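PDB 3SG0: extracellular ligand-binding receptor from Rhodopseudomonas palustris, which binds benzoylformate and probably related aromatic acids, including lignin-derived ones, as the likely solute-binding protein of a transport system. Local coordinates for residues Arg133-Lys138 / Ala339-Ile344; Val101-Ile106 / Ala123-Pro128. All coordinates share one frame; numbering follows the deposited sequence. Where two conformers were deposited one is given.

Contact 1: residues Arg133-Lys138 / Ala339-Ile344; sequences RKWVYK and AIRDQI
Two hydrogen bonds tie Lys134 and Tyr137 to Arg341 on the last turns of helix 334-344. Arg341 NH1 donates to Lys134 O at 2.9 Å, nearly straight (164°). The oxygen lies at the edge of the guanidinium, close to its plane. In return, the Tyr137 hydroxyl OH donates to the backbone Arg341 O at 2.7 Å.

Two carboxylates pair with the guanidinium. Arg341 NH2 forms a salt bridge with Asp342 OD1 at 2.9 Å, and Asp342 OD1 receives it on its anti lone pair. Glu345 pairs with NH1, the nitrogen that also donates to Lys134 O. Lys134 NZ bonds to Pro361 O and has a long, weak ion pair with Glu345.

The apolar contacts are CH-pi. Arg341 has CG anti to its N (chi1 -165°) and bends at chi2 and chi3. This lays Arg341 CD over the six-membered ring of Trp135, 3.6 Å from Trp135 CE3. Ile344 CG2 sits over the centre of the Tyr137 ring, 3.6 Å from Tyr137 CD1. A phenylalanine in place of Tyr137 would probably leave Arg341 O without its hydroxyl donor across the contact.

Tyr137 also stacks with His364. The contact joins edge strand 136-138 of the six-stranded sheet to the end of the helix. Arg341 is gripped from several sides, so its guanidinium is probably well fixed in rotation, with nearby carboxylates balancing its charge.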
ATOM      1  N   ARG A 133       6.911  13.803   9.857  1.00  8.89           N
ATOM      2  CA  ARG A 133       6.779  12.370   9.672  1.00  8.36           C
ATOM      3  C   ARG A 133       6.938  11.611  10.987  1.00  8.68           C
ATOM      4  O   ARG A 133       6.610  10.425  11.060  1.00  8.12           O
ATOM      5  CB  ARG A 133       7.733  11.892   8.573  1.00  9.04           C
ATOM      6  CG  ARG A 133       7.283  12.348   7.194  1.00  9.19           C
ATOM      7  CD  ARG A 133       8.415  12.348   6.172  1.00  8.89           C
ATOM      8  NE  ARG A 133       7.901  12.545   4.818  1.00  9.56           N
ATOM      9  CZ  ARG A 133       7.516  13.707   4.301  1.00  9.59           C
ATOM     10  NH1 ARG A 133       7.633  14.834   4.999  1.00 10.94           N
ATOM     11  NH2 ARG A 133       7.016  13.739   3.072  1.00 11.33           N
ATOM     12  N   LYS A 134       7.383  12.293  12.050  1.00  9.25           N
ATOM     13  CA  LYS A 134       7.342  11.712  13.388  1.00  8.99           C
ATOM     14  C   LYS A 134       5.942  11.254  13.757  1.00  8.66           C
ATOM     15  O   LYS A 134       5.779  10.387  14.614  1.00  9.31           O
ATOM     16  CB  LYS A 134       7.789  12.713  14.452  1.00 12.26           C
ATOM     17  CG  LYS A 134       9.264  12.758  14.704  1.00 12.83           C
ATOM     18  CD  LYS A 134       9.814  11.468  15.278  1.00 11.48           C
ATOM     19  CE  LYS A 134      11.309  11.584  15.265  1.00 11.92           C
ATOM     20  NZ  LYS A 134      11.917  10.310  15.677  1.00 14.06           N
ATOM     21  N   TRP A 135       4.933  11.879  13.152  1.00  7.93           N
ATOM     22  CA  TRP A 135       3.540  11.575  13.453  1.00  8.28           C
ATOM     23  C   TRP A 135       2.937  10.521  12.529  1.00  8.00           C
ATOM     24  O   TRP A 135       1.775  10.170  12.701  1.00  9.64           O
ATOM     25  CB  TRP A 135       2.701  12.866  13.440  1.00  8.86           C
ATOM     26  CG  TRP A 135       3.071  13.756  14.576  1.00  7.94           C
ATOM     27  CD1 TRP A 135       3.974  14.772  14.561  1.00  9.26           C
ATOM     28  CD2 TRP A 135       2.594  13.658  15.919  1.00  8.46           C
ATOM     29  NE1 TRP A 135       4.082  15.326  15.812  1.00  9.57           N
ATOM     30  CE2 TRP A 135       3.239  14.661  16.665  1.00  9.34           C
ATOM     31  CE3 TRP A 135       1.669  12.822  16.562  1.00  8.79           C
ATOM     32  CZ2 TRP A 135       2.998  14.850  18.025  1.00 10.33           C
ATOM     33  CZ3 TRP A 135       1.427  13.014  17.911  1.00  9.88           C
ATOM     34  CH2 TRP A 135       2.093  14.015  18.628  1.00 10.43           C
ATOM     35  N   VAL A 136       3.707  10.001  11.578  1.00  7.27           N
ATOM     36  CA  VAL A 136       3.165   9.141  10.533  1.00  7.31           C
ATOM     37  C   VAL A 136       3.765   7.743  10.599  1.00  7.41           C
ATOM     38  O   VAL A 136       4.981   7.594  10.763  1.00  7.79           O
ATOM     39  CB  VAL A 136       3.460   9.750   9.141  1.00  7.59           C
ATOM     40  CG1 VAL A 136       2.809   8.929   8.024  1.00  9.11           C
ATOM     41  CG2 VAL A 136       2.988  11.189   9.092  1.00  9.25           C
ATOM     42  N   TYR A 137       2.918   6.724  10.469  1.00  6.99           N
ATOM     43  CA  TYR A 137       3.357   5.330  10.386  1.00  7.08           C
ATOM     44  C   TYR A 137       2.791   4.716   9.122  1.00  6.95           C
ATOM     45  O   TYR A 137       1.804   5.216   8.567  1.00  7.72           O
ATOM     46  CB  TYR A 137       2.933   4.552  11.636  1.00  7.06           C
ATOM     47  CG  TYR A 137       3.637   5.069  12.854  1.00  7.48           C
ATOM     48  CD1 TYR A 137       4.930   4.662  13.148  1.00  8.35           C
ATOM     49  CD2 TYR A 137       3.045   6.015  13.680  1.00  8.33           C
ATOM     50  CE1 TYR A 137       5.596   5.152  14.250  1.00  8.10           C
ATOM     51  CE2 TYR A 137       3.715   6.525  14.777  1.00  8.57           C
ATOM     52  CZ  TYR A 137       4.994   6.088  15.050  1.00  8.45           C
ATOM     53  OH  TYR A 137       5.700   6.576  16.131  1.00  9.42           O
ATOM     54  N   LYS A 138       3.389   3.619   8.674  1.00  6.85           N
ATOM     55  CA  LYS A 138       3.108   3.128   7.334  1.00  7.21           C
ATOM     56  C   LYS A 138       3.313   1.625   7.235  1.00  6.48           C
ATOM     57  O   LYS A 138       4.449   1.153   7.188  1.00  7.59           O
ATOM     58  CB  LYS A 138       4.039   3.856   6.361  1.00  7.64           C
ATOM     59  CG  LYS A 138       3.910   3.464   4.909  1.00  7.50           C
ATOM     60  CD  LYS A 138       4.789   4.361   4.043  1.00  8.08           C
ATOM     61  CE  LYS A 138       4.724   4.005   2.580  1.00  7.49           C
ATOM     62  NZ  LYS A 138       5.381   2.700   2.316  1.00  7.64           N
ATOM     63  N   ALA A 339       0.938   9.562  23.414  1.00  9.48           N
ATOM     64  CA  ALA A 339       1.352   8.271  23.942  1.00  9.97           C
ATOM     65  C   ALA A 339       1.233   7.192  22.870  1.00  8.96           C
ATOM     66  O   ALA A 339       2.091   6.326  22.755  1.00  9.60           O
ATOM     67  CB  ALA A 339       0.543   7.904  25.180  1.00 10.43           C
ATOM     68  N   ILE A 340       0.166   7.233  22.077  1.00  9.06           N
ATOM     69  CA  ILE A 340       0.071   6.299  20.957  1.00  9.30           C
ATOM     70  C   ILE A 340       1.248   6.479  19.998  1.00  8.45           C
ATOM     71  O   ILE A 340       1.872   5.504  19.581  1.00  8.74           O
ATOM     72  CB  ILE A 340      -1.261   6.434  20.204  1.00  8.28           C
ATOM     73  CG1 ILE A 340      -2.419   6.016  21.115  1.00 10.12           C
ATOM     74  CG2 ILE A 340      -1.243   5.581  18.938  1.00  9.74           C
ATOM     75  CD1 ILE A 340      -3.780   6.223  20.504  1.00 11.91           C
ATOM     76  N   ARG A 341       1.536   7.728  19.643  1.00  8.10           N
ATOM     77  CA  ARG A 341       2.654   8.006  18.747  1.00  8.31           C
ATOM     78  C   ARG A 341       3.961   7.444  19.316  1.00  8.88           C
ATOM     79  O   ARG A 341       4.750   6.827  18.594  1.00  9.06           O
ATOM     80  CB  ARG A 341       2.784   9.515  18.502  1.00  8.86           C
ATOM     81  CG  ARG A 341       3.682   9.886  17.306  1.00  8.73           C
ATOM     82  CD  ARG A 341       4.614  11.072  17.589  1.00  9.62           C
ATOM     83  NE  ARG A 341       5.592  10.710  18.608  1.00  9.70           N
ATOM     84  CZ  ARG A 341       6.704  10.019  18.377  1.00  8.80           C
ATOM     85  NH1 ARG A 341       7.035   9.671  17.139  1.00  9.00           N
ATOM     86  NH2 ARG A 341       7.510   9.694  19.383  1.00 10.95           N
ATOM     87  N   ASP A 342       4.197   7.677  20.605  1.00  8.84           N
ATOM     88  CA  ASP A 342       5.403   7.182  21.274  1.00  9.78           C
ATOM     89  C   ASP A 342       5.471   5.661  21.266  1.00 10.02           C
ATOM     90  O   ASP A 342       6.538   5.072  21.089  1.00 11.38           O
ATOM     91  CB  ASP A 342       5.453   7.648  22.740  1.00 11.29           C
ATOM     92  CG  ASP A 342       5.726   9.138  22.902  1.00 13.97           C
ATOM     93  OD1 ASP A 342       6.252   9.783  21.977  1.00 14.15           O
ATOM     94  OD2 ASP A 342       5.437   9.669  23.997  1.00 16.39           O
ATOM     95  N   GLN A 343       4.334   5.017  21.492  1.00  9.56           N
ATOM     96  CA  GLN A 343       4.319   3.572  21.641  1.00 10.42           C
ATOM     97  C   GLN A 343       4.497   2.828  20.316  1.00  9.66           C
ATOM     98  O   GLN A 343       5.189   1.809  20.264  1.00 10.65           O
ATOM     99  CB  GLN A 343       3.029   3.131  22.330  1.00 12.02           C
ATOM    100  CG  GLN A 343       2.932   3.553  23.789  1.00 16.41           C
ATOM    101  CD  GLN A 343       4.103   3.050  24.616  1.00 19.20           C
ATOM    102  OE1 GLN A 343       4.393   1.853  24.632  1.00 17.54           O
ATOM    103  NE2 GLN A 343       4.797   3.966  25.289  1.00 25.01           N
ATOM    104  N   ILE A 344       3.885   3.311  19.234  1.00  9.35           N
ATOM    105  CA  ILE A 344       4.001   2.594  17.964  1.00  9.47           C
ATOM    106  C   ILE A 344       5.461   2.563  17.512  1.00  9.11           C
ATOM    107  O   ILE A 344       5.931   1.585  16.944  1.00 10.09           O
ATOM    108  CB  ILE A 344       3.079   3.180  16.890  1.00  8.35           C
ATOM    109  CG1 ILE A 344       1.619   2.997  17.321  1.00 10.02           C
ATOM    110  CG2 ILE A 344       3.345   2.511  15.550  1.00  9.41           C
ATOM    111  CD1 ILE A 344       0.609   3.632  16.385  1.00 10.33           C
TER

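Contact 2: residues Val101-Ile106 / Ala123-Pro128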
ATOM      1  N   VAL A 101      -2.887  11.289  -2.588  1.00  8.58           N
ATOM      2  CA  VAL A 101      -3.978  11.647  -1.694  1.00  9.10           C
ATOM      3  C   VAL A 101      -3.487  11.751  -0.252  1.00  8.55           C
ATOM      4  O   VAL A 101      -3.964  12.583   0.526  1.00 10.59           O
ATOM      5  CB  VAL A 101      -5.140  10.644  -1.832  1.00  8.93           C
ATOM      6  CG1 VAL A 101      -6.295  11.040  -0.959  1.00 10.23           C
ATOM      7  CG2 VAL A 101      -5.580  10.546  -3.289  1.00 10.57           C
ATOM      8  N   SER A 102      -2.510  10.917   0.098  1.00  8.27           N
ATOM      9  CA  SER A 102      -1.970  10.869   1.458  1.00  8.24           C
ATOM     10  C   SER A 102      -0.966  11.966   1.778  1.00  8.86           C
ATOM     11  O   SER A 102      -0.847  12.376   2.929  1.00  8.59           O
ATOM     12  CB  SER A 102      -1.295   9.525   1.704  1.00  8.63           C
ATOM     13  OG  SER A 102      -2.235   8.467   1.656  1.00  8.42           O
ATOM     14  N   LEU A 103      -0.215  12.417   0.780  1.00  9.15           N
ATOM     15  CA  LEU A 103       0.849  13.384   1.030  1.00  9.87           C
ATOM     16  C   LEU A 103       0.427  14.620   1.836  1.00 10.50           C
ATOM     17  O   LEU A 103       1.101  14.970   2.800  1.00 11.21           O
ATOM     18  CB  LEU A 103       1.538  13.789  -0.275  1.00 12.02           C
ATOM     19  CG  LEU A 103       2.632  12.831  -0.733  1.00 15.49           C
ATOM     20  CD1 LEU A 103       2.998  13.084  -2.193  1.00 18.44           C
ATOM     21  CD2 LEU A 103       3.856  12.948   0.172  1.00 18.22           C
ATOM     22  N   PRO A 104      -0.687  15.272   1.469  1.00 10.07           N
ATOM     23  CA  PRO A 104      -1.087  16.469   2.223  1.00 11.14           C
ATOM     24  C   PRO A 104      -1.506  16.156   3.653  1.00 10.23           C
ATOM     25  O   PRO A 104      -1.558  17.070   4.481  1.00 11.73           O
ATOM     26  CB  PRO A 104      -2.279  17.013   1.424  1.00 13.97           C
ATOM     27  CG  PRO A 104      -2.788  15.841   0.628  1.00 18.90           C
ATOM     28  CD  PRO A 104      -1.551  15.041   0.297  1.00 12.36           C
ATOM     29  N   LEU A 105      -1.815  14.901   3.955  1.00  9.58           N
ATOM     30  CA  LEU A 105      -2.262  14.564   5.298  1.00  9.15           C
ATOM     31  C   LEU A 105      -1.134  14.588   6.322  1.00  8.88           C
ATOM     32  O   LEU A 105      -1.388  14.709   7.522  1.00 10.01           O
ATOM     33  CB  LEU A 105      -2.947  13.199   5.321  1.00  9.30           C
ATOM     34  CG  LEU A 105      -4.075  13.027   4.305  1.00  9.23           C
ATOM     35  CD1 LEU A 105      -4.737  11.681   4.507  1.00 11.11           C
ATOM     36  CD2 LEU A 105      -5.088  14.169   4.410  1.00 11.99           C
ATOM     37  N   ILE A 106       0.105  14.447   5.864  1.00  9.06           N
ATOM     38  CA  ILE A 106       1.245  14.458   6.774  1.00  9.61           C
ATOM     39  C   ILE A 106       1.272  15.748   7.582  1.00  9.43           C
ATOM     40  O   ILE A 106       1.340  15.730   8.814  1.00 10.02           O
ATOM     41  CB  ILE A 106       2.558  14.304   5.990  1.00  9.45           C
ATOM     42  CG1 ILE A 106       2.611  12.930   5.312  1.00 11.36           C
ATOM     43  CG2 ILE A 106       3.769  14.545   6.893  1.00 11.53           C
ATOM     44  CD1 ILE A 106       3.765  12.770   4.338  1.00 12.60           C
ATOM     45  N   ALA A 123       7.743   5.665  -0.528  1.00  7.97           N
ATOM     46  CA  ALA A 123       8.680   5.883   0.570  1.00  7.99           C
ATOM     47  C   ALA A 123       8.603   7.292   1.144  1.00  8.21           C
ATOM     48  O   ALA A 123       8.758   7.474   2.355  1.00  8.60           O
ATOM     49  CB  ALA A 123      10.098   5.587   0.111  1.00  9.78           C
ATOM     50  N   ILE A 124       8.351   8.281   0.287  1.00  8.21           N
ATOM     51  CA  ILE A 124       8.340   9.681   0.696  0.76  9.22           C
ATOM     52  C   ILE A 124       7.293   9.974   1.775  1.00  8.20           C
ATOM     53  O   ILE A 124       7.360  10.998   2.462  1.00  9.77           O
ATOM     54  CB  ILE A 124       8.148  10.597  -0.542  0.76 10.78           C
ATOM     55  CG1 ILE A 124       8.414  12.062  -0.207  0.76 13.04           C
ATOM     56  CG2 ILE A 124       6.762  10.443  -1.133  0.76 12.61           C
ATOM     57  CD1 ILE A 124       8.474  12.945  -1.432  0.76 20.83           C
ATOM     58  N   LEU A 125       6.314   9.087   1.927  1.00  8.38           N
ATOM     59  CA  LEU A 125       5.310   9.292   2.966  1.00  8.11           C
ATOM     60  C   LEU A 125       5.902   9.284   4.378  1.00  8.16           C
ATOM     61  O   LEU A 125       5.359   9.938   5.270  1.00  9.33           O
ATOM     62  CB  LEU A 125       4.182   8.277   2.838  1.00  8.23           C
ATOM     63  CG  LEU A 125       3.370   8.408   1.540  1.00  7.97           C
ATOM     64  CD1 LEU A 125       2.490   7.189   1.331  1.00  9.68           C
ATOM     65  CD2 LEU A 125       2.546   9.686   1.544  1.00 12.25           C
ATOM     66  N   VAL A 126       7.001   8.552   4.589  1.00  7.94           N
ATOM     67  CA  VAL A 126       7.611   8.493   5.924  1.00  7.92           C
ATOM     68  C   VAL A 126       9.125   8.646   5.953  1.00  8.39           C
ATOM     69  O   VAL A 126       9.706   8.700   7.040  1.00  8.97           O
ATOM     70  CB  VAL A 126       7.269   7.187   6.690  1.00  9.42           C
ATOM     71  CG1 VAL A 126       5.787   7.119   6.991  1.00 11.05           C
ATOM     72  CG2 VAL A 126       7.764   5.944   5.940  1.00  9.80           C
ATOM     73  N   ALA A 127       9.771   8.698   4.793  1.00  8.53           N
ATOM     74  CA  ALA A 127      11.232   8.672   4.729  1.00  9.00           C
ATOM     75  C   ALA A 127      11.738   9.731   3.767  1.00 10.15           C
ATOM     76  O   ALA A 127      11.097  10.007   2.756  1.00 11.21           O
ATOM     77  CB  ALA A 127      11.714   7.305   4.268  1.00 10.75           C
ATOM     78  N   PRO A 128      12.882  10.354   4.081  1.00  8.78           N
ATOM     79  CA  PRO A 128      13.587  10.244   5.362  1.00  9.05           C
ATOM     80  C   PRO A 128      12.759  10.860   6.483  1.00  8.80           C
ATOM     81  O   PRO A 128      11.864  11.672   6.233  1.00  9.56           O
ATOM     82  CB  PRO A 128      14.849  11.075   5.129  1.00 11.04           C
ATOM     83  CG  PRO A 128      14.432  12.078   4.107  1.00 12.29           C
ATOM     84  CD  PRO A 128      13.522  11.334   3.185  1.00 10.14           C
TER
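The helical turn 101-106 faces the short 3-10 turn 123-125, nearest at Leu103 and Leu125, whose CA atoms are 6.4 Å apart, and the helix is kinked here because its regular i to i-4 bonding is interrupted at Pro104, which has no N-H to give, and at Leu105, whose N bonds to Ser102 O instead.

Leu125 is the central side chain. Its CG is anti to the carbonyl carbon (chi1 -64°), and its CD2 reaches the helix between two residues. Leu125 CD2 lies 3.8 Å from Ser102 CB. Leu125 CD2 is equally close to Leu103 CD2, at 3.8 Å, and the two leucine side chains cross at about a right angle. In the conformer given for Ile124, Leu103 CD2 also meets Ile124 CG2, more loosely, at 4.1 Å; this contact is less certain, since Ile124 was modelled in two conformers.

Ile106 meets mostly backbone. Ile106 CD1 stands 3.4 Å from Leu125 O, and the side chains touch less closely, with Ile106 CD1 4.3 Å from Leu125 CD2. Leu125 O is buried by the contact and has no hydrogen-bonding partner in the model. The methyl group covers this oxygen but cannot satisfy it. The hydroxyl of Ser102 takes no part in the apolar packing. Its OG bonds to Leu98 O and to Thr118 OG1.

The Leu125 side chain is about 5 Å from the bound benzoylformate and about 4 Å from the side chain of Thr99, a ligand-binding residue, so it probably backs the site. The loop after strand 116-118 is thus packed on helix 99-111. Leu125 also touches Thr118 and Lys138, Ile106 touches Val136, and Val101 and Leu105 meet helix 74-86.

The centres of the two contacts lie about 13 Å apart, in the same part of the molecule. Both segments of contact 2 precede those of contact 1 along the chain. Both border the six-stranded sheet at its 116-118 and 136-138 end: contact 2 packs helix 99-111 against the loop between these strands, and contact 1 joins the outermost strand to helix 334-344, some 200 residues later. They meet at Arg133, whose NH2 probably hydrogen bonds to Ile124 O, with Arg133 NH2 2.8 Å from Ile124 O. Arg133 CG also packs on Leu125 O. Contact 2 lies beside the benzoylformate pocket, while contact 1 brings a late part of the chain back to the same sheet.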